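Local coordinates for protein probable manganase-dependent inorganic pyrophosphatase (Clostridium perfringens, PDB 3L2B) that probably hydrolyses inorganic pyrophosphate, with a regulatory region of CBS and DRTGG domains that binds AMP as inhibitor and diadenosine tetraphosphate as activator, at residues Ile66-Ser69 against Ala73-Ala76; Val210-Ser213 against Asn219-Val222. All blocks are in the same frame, centred on the assembly; numbering follows the deposited sequence.

In the fold
Contact 1 comes first along the chain and closes before contact 2 opens. It joins the loop after helix 56-64 to the end of helix 71-74, on the surface, its centre about 11 Å from the centre of the chain. Contact 2 joins helix 205-215 to strand 219-223 within the second CBS domain, its centre about 27 Å from the centre of the chain. The two contact centres lie about 32 Å apart, and their nearest atoms about 22 Å. They share no helix, strand or sheet. Contact 2 forms part of the nucleotide site through N219 and Y220. Contact 1 lies in the surface connection after helix 56-64 and holds no pocket residue.

Contact 1. Residues Ile66-Ser69 against Ala73-Ala76; sequences IWDS and AKSA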
loop_
_atom_site.group_PDB
_atom_site.type_symbol
_atom_site.label_atom_id
_atom_site.label_comp_id
_atom_site.label_asym_id
_atom_site.label_seq_id
_atom_site.Cartn_x
_atom_site.Cartn_y
_atom_site.Cartn_z
ATOM N N ILE A 66 -2.230 8.836 -0.477
ATOM C CA ILE A 66 -0.948 9.474 -0.227
ATOM C C ILE A 66 -1.120 10.943 0.154
ATOM O O ILE A 66 -0.149 11.681 0.283
ATOM C CB ILE A 66 0.029 9.295 -1.433
ATOM C CG1 ILE A 66 -0.585 9.739 -2.772
ATOM C CG2 ILE A 66 0.438 7.829 -1.518
ATOM C CD1 ILE A 66 -1.186 11.150 -2.820
ATOM N N TRP A 67 -2.362 11.325 0.408
ATOM C CA TRP A 67 -2.730 12.743 0.534
ATOM C C TRP A 67 -2.539 13.395 1.917
ATOM O O TRP A 67 -2.605 14.612 2.042
ATOM C CB TRP A 67 -4.150 12.961 0.009
ATOM C CG TRP A 67 -4.181 12.800 -1.465
ATOM C CD1 TRP A 67 -4.807 11.809 -2.181
ATOM C CD2 TRP A 67 -3.511 13.630 -2.423
ATOM N NE1 TRP A 67 -4.584 11.995 -3.531
ATOM C CE2 TRP A 67 -3.794 13.102 -3.706
ATOM C CE3 TRP A 67 -2.718 14.782 -2.324
ATOM C CZ2 TRP A 67 -3.306 13.686 -4.879
ATOM C CZ3 TRP A 67 -2.228 15.360 -3.489
ATOM C CH2 TRP A 67 -2.528 14.809 -4.752
ATOM N N ASP A 68 -2.266 12.608 2.945
ATOM C CA ASP A 68 -1.967 13.200 4.255
ATOM C C ASP A 68 -0.560 12.848 4.716
ATOM O O ASP A 68 -0.331 11.764 5.259
ATOM C CB ASP A 68 -2.989 12.778 5.302
ATOM C CG ASP A 68 -2.974 13.697 6.531
ATOM O OD1 ASP A 68 -1.863 14.075 6.979
ATOM O OD2 ASP A 68 -4.060 14.054 7.043
ATOM N N SER A 69 0.373 13.785 4.525
ATOM C CA SER A 69 1.795 13.523 4.819
ATOM C C SER A 69 2.022 13.582 6.331
ATOM O O SER A 69 3.124 13.316 6.837
ATOM C CB SER A 69 2.710 14.515 4.091
ATOM O OG SER A 69 4.000 13.949 3.908
ATOM N N ALA A 73 0.975 11.762 12.728
ATOM C CA ALA A 73 0.423 12.629 13.779
ATOM C C ALA A 73 -1.025 12.270 14.028
ATOM O O ALA A 73 -1.463 12.045 15.167
ATOM C CB ALA A 73 0.536 14.117 13.383
ATOM N N LYS A 74 -1.766 12.208 12.933
ATOM C CA LYS A 74 -3.208 11.965 13.011
ATOM C C LYS A 74 -3.490 10.614 13.631
ATOM O O LYS A 74 -4.544 10.411 14.233
ATOM C CB LYS A 74 -3.866 12.051 11.626
ATOM C CG LYS A 74 -3.996 13.481 11.073
ATOM C CD LYS A 74 -5.045 13.547 9.939
ATOM C CE LYS A 74 -5.645 14.967 9.750
ATOM N NZ LYS A 74 -4.624 16.067 9.653
ATOM N N SER A 75 -2.552 9.683 13.470
ATOM C CA SER A 75 -2.754 8.303 13.923
ATOM C C SER A 75 -2.063 8.030 15.246
ATOM O O SER A 75 -2.107 6.921 15.767
ATOM C CB SER A 75 -2.206 7.318 12.886
ATOM O OG SER A 75 -0.781 7.397 12.801
ATOM N N ALA A 76 -1.358 9.024 15.757
ATOM C CA ALA A 76 -0.517 8.812 16.943
ATOM C C ALA A 76 0.348 7.557 16.823
ATOM O O ALA A 76 0.502 6.824 17.796
ATOM C CB ALA A 76 -1.398 8.707 18.213
#
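D68 and K74 carry the whole contact between 66-69 and 73-76. One carboxylate oxygen does all the close touching on the acidic side. D68 OD2 sits 3.1 Å from K74 CD, and the same OD2 lies 3.3 Å from K74 NZ in a salt bridge. The two side chains cross at about a right angle. The lysine therefore meets the oxygen with its last methylenes as well as with its amine. K74 is bent only near its end, at chi4 (50°). The bend leaves CD, CE and NZ of K74 all curved round D68 OD2, at 3.1 to 3.3 Å.

The close part is small. Only 78 Å² is buried between the segments, and the nearest CA atoms, those of D68 and K74, are still 8.9 Å apart. No hydrogen bond links the segments. K74 is exposed, so the outer side of the pair faces solvent. The other carboxylate oxygen, OD1, accepts a hydrogen bond from N70 N. K74 also touches Y189 of helix 187-190.

Helix 71-74 stops just beyond the lysine. A76 takes a positive phi (47°) in a Schellman motif, and A76 N bonds to A73 O at 3.1 Å.

The carboxylate thus divides its work. OD1 holds the local turn and OD2 faces the lysine. OD2 is nearer to the carbon CD than to NZ, so the lysine is met along its side, consistent with a loose surface pair. A single surface ion pair of this kind probably adds only modest stability, because water can compete for both charges.

Contact 2. Residues Val210-Ser213 against Asn219-Val222; sequences VTMS and NYPV. With B4P (bis(adenosine)-5'-tetraphosphate), chain C.
In both M212 and Y220, CG lies anti to the carbonyl carbon (chi1 -79° and -61°), which turns the two side chains to each other. Beyond CG the methionine runs extended, and its chain passes obliquely along the tyrosine ring. The methyl makes the nearest approach, M212 CE to Y220 CD2 at 3.5 Å. Further back, M212 CG lies 3.6 Å from Y220 CE2. The sulfur takes part as well. M212 SD is 5.0 Å from the centroid of the Y220 ring, an oblique Met-aromatic contact. Both residues are buried, and no hydrogen bond joins the two segments.

The phenol end is fixed by polar partners beyond the segments. Y220 OH is hydrogen-bonded to T215 OG1, which also bonds to T211 O in the same helix. A weak bond links Y220 OH to Y217 N. The ring is thus tied at its hydroxyl and packed against methionine along its CD2-CE2 side.

Its CD1 side meets the activator. Y220 CD1 lies 3.6 Å from B4P N6A, the adenine amino group. The same nitrogen gives a weak hydrogen bond to N219 O, 3.3 Å long but nearly straight at 172°. S218 OG and serines of both subunits bind the same ligand.

Helix 205-215 and strand 219-223 belong to a beta-alpha-beta unit with strand 199-200, the core of a CBS motif. The tyrosine is where that core meets the nucleotide: M212 CE and B4P N6A lie on opposite sides of the ring plane, each approaching obliquely. The amino-to-carbonyl bond is consistent with recognition of adenine by the strand backbone.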
loop_
_atom_site.group_PDB
_atom_site.type_symbol
_atom_site.label_atom_id
_atom_site.label_comp_id
_atom_site.label_asym_id
_atom_site.label_seq_id
_atom_site.Cartn_x
_atom_site.Cartn_y
_atom_site.Cartn_z
ATOM N N VAL A 210 -31.746 -12.157 9.025
ATOM C CA VAL A 210 -32.283 -10.932 8.415
ATOM C C VAL A 210 -31.135 -9.933 8.261
ATOM O O VAL A 210 -30.797 -9.492 7.153
ATOM C CB VAL A 210 -33.431 -10.302 9.277
ATOM C CG1 VAL A 210 -33.886 -8.962 8.694
ATOM C CG2 VAL A 210 -34.616 -11.263 9.398
ATOM N N THR A 211 -30.523 -9.621 9.400
ATOM C CA THR A 211 -29.370 -8.702 9.480
ATOM C C THR A 211 -28.313 -9.007 8.422
ATOM O O THR A 211 -27.730 -8.099 7.829
ATOM C CB THR A 211 -28.685 -8.758 10.877
ATOM O OG1 THR A 211 -29.680 -8.723 11.910
ATOM C CG2 THR A 211 -27.738 -7.594 11.049
ATOM N N MET A 212 -28.081 -10.296 8.205
ATOM C CA MET A 212 -27.101 -10.767 7.218
ATOM C C MET A 212 -27.563 -10.525 5.780
ATOM O O MET A 212 -26.741 -10.352 4.872
ATOM C CB MET A 212 -26.778 -12.257 7.400
ATOM C CG MET A 212 -25.812 -12.546 8.524
ATOM S SD MET A 212 -25.377 -14.286 8.565
ATOM C CE MET A 212 -23.996 -14.268 9.711
ATOM N N SER A 213 -28.877 -10.529 5.576
ATOM C CA SER A 213 -29.451 -10.269 4.247
ATOM C C SER A 213 -29.483 -8.773 3.936
ATOM O O SER A 213 -29.357 -8.365 2.780
ATOM C CB SER A 213 -30.856 -10.843 4.122
ATOM O OG SER A 213 -31.394 -10.475 2.868
ATOM N N ASN A 219 -18.531 -12.244 6.797
ATOM C CA ASN A 219 -18.260 -12.623 8.196
ATOM C C ASN A 219 -18.613 -11.510 9.191
ATOM O O ASN A 219 -18.477 -10.315 8.891
ATOM C CB ASN A 219 -16.790 -13.007 8.393
ATOM C CG ASN A 219 -16.396 -14.251 7.636
ATOM O OD1 ASN A 219 -16.857 -15.368 7.939
ATOM N ND2 ASN A 219 -15.540 -14.072 6.621
ATOM N N TYR A 220 -19.074 -11.922 10.364
ATOM C CA TYR A 220 -19.536 -11.003 11.406
ATOM C C TYR A 220 -18.906 -11.273 12.788
ATOM O O TYR A 220 -18.916 -12.390 13.287
ATOM C CB TYR A 220 -21.064 -11.064 11.504
ATOM C CG TYR A 220 -21.782 -10.649 10.233
ATOM C CD1 TYR A 220 -22.337 -9.385 10.103
ATOM C CD2 TYR A 220 -21.912 -11.536 9.168
ATOM C CE1 TYR A 220 -23.000 -9.017 8.951
ATOM C CE2 TYR A 220 -22.560 -11.174 8.004
ATOM C CZ TYR A 220 -23.108 -9.915 7.895
ATOM O OH TYR A 220 -23.742 -9.562 6.722
ATOM N N PRO A 221 -18.342 -10.243 13.412
ATOM C CA PRO A 221 -17.788 -10.545 14.729
ATOM C C PRO A 221 -18.876 -10.837 15.744
ATOM O O PRO A 221 -19.958 -10.276 15.691
ATOM C CB PRO A 221 -16.992 -9.291 15.080
ATOM C CG PRO A 221 -17.421 -8.228 14.065
ATOM C CD PRO A 221 -17.859 -8.963 12.866
ATOM N N VAL A 222 -18.582 -11.777 16.618
ATOM C CA VAL A 222 -19.512 -12.214 17.643
ATOM C C VAL A 222 -19.016 -11.724 18.980
ATOM O O VAL A 222 -17.860 -11.956 19.354
ATOM C CB VAL A 222 -19.604 -13.741 17.694
ATOM C CG1 VAL A 222 -20.445 -14.176 18.875
ATOM C CG2 VAL A 222 -20.147 -14.282 16.337
HETATM P PA B4P C . -17.155 -8.460 2.511
HETATM O O1A B4P C . -18.287 -8.093 1.656
HETATM O O2A B4P C . -17.540 -9.360 3.768
HETATM O O3A B4P C . -16.075 -9.088 1.537
HETATM P PB B4P C . -14.848 -10.048 1.883
HETATM O O1B B4P C . -15.317 -11.391 2.262
HETATM O O2B B4P C . -13.885 -9.363 2.949
HETATM O O3B B4P C . -14.136 -10.044 0.447
HETATM P PG B4P C . -14.512 -11.091 -0.707
HETATM O O1G B4P C . -15.987 -11.223 -0.753
HETATM O O2G B4P C . -13.813 -10.745 -2.087
HETATM O O3G B4P C . -13.800 -12.442 -0.229
HETATM P PD B4P C . -13.780 -13.722 -1.208
HETATM O O1D B4P C . -13.718 -14.957 -0.410
HETATM O O2D B4P C . -15.024 -13.667 -2.223
HETATM O O5E B4P C . -16.559 -7.104 3.100
HETATM C C5E B4P C . -15.837 -6.214 2.247
HETATM C C4E B4P C . -15.191 -5.162 3.140
HETATM O O4E B4P C . -16.179 -4.580 3.980
HETATM C C3E B4P C . -14.183 -5.787 4.076
HETATM O O3E B4P C . -12.893 -5.613 3.553
HETATM C C2E B4P C . -14.367 -5.091 5.399
HETATM O O2E B4P C . -13.509 -3.969 5.491
HETATM C C1E B4P C . -15.789 -4.596 5.381
HETATM N N9A B4P C . -16.581 -5.493 6.264
HETATM C C8A B4P C . -16.548 -6.850 6.267
HETATM N N7A B4P C . -17.379 -7.361 7.222
HETATM C C5A B4P C . -17.964 -6.330 7.843
HETATM C C6A B4P C . -18.930 -6.157 8.928
HETATM N N6A B4P C . -19.472 -7.210 9.546
HETATM N N1A B4P C . -19.265 -4.901 9.302
HETATM C C2A B4P C . -18.742 -3.828 8.682
HETATM N N3A B4P C . -17.849 -3.918 7.694
HETATM C C4A B4P C . -17.417 -5.105 7.226
HETATM O O5F B4P C . -12.417 -13.480 -1.986
HETATM C C5F B4P C . -11.210 -13.406 -1.249
HETATM C C4F B4P C . -10.090 -13.143 -2.221
HETATM O O4F B4P C . -9.943 -14.278 -3.080
HETATM C C3F B4P C . -10.397 -11.940 -3.083
HETATM O O3F B4P C . -9.720 -10.780 -2.590
HETATM C C2F B4P C . -9.884 -12.343 -4.457
HETATM O O2F B4P C . -8.547 -11.894 -4.531
HETATM C C1F B4P C . -9.949 -13.871 -4.454
HETATM N N9B B4P C . -11.168 -14.257 -5.195
HETATM C C8B B4P C . -12.385 -13.682 -5.132
HETATM N N7B B4P C . -13.240 -14.284 -5.994
HETATM C C5B B4P C . -12.577 -15.255 -6.630
HETATM C C6B B4P C . -12.891 -16.258 -7.664
HETATM N N6B B4P C . -14.125 -16.345 -8.196
HETATM N N1B B4P C . -11.909 -17.080 -8.054
HETATM C C2B B4P C . -10.675 -17.013 -7.536
HETATM N N3B B4P C . -10.314 -16.118 -6.605
HETATM C C4B B4P C . -11.209 -15.225 -6.114
#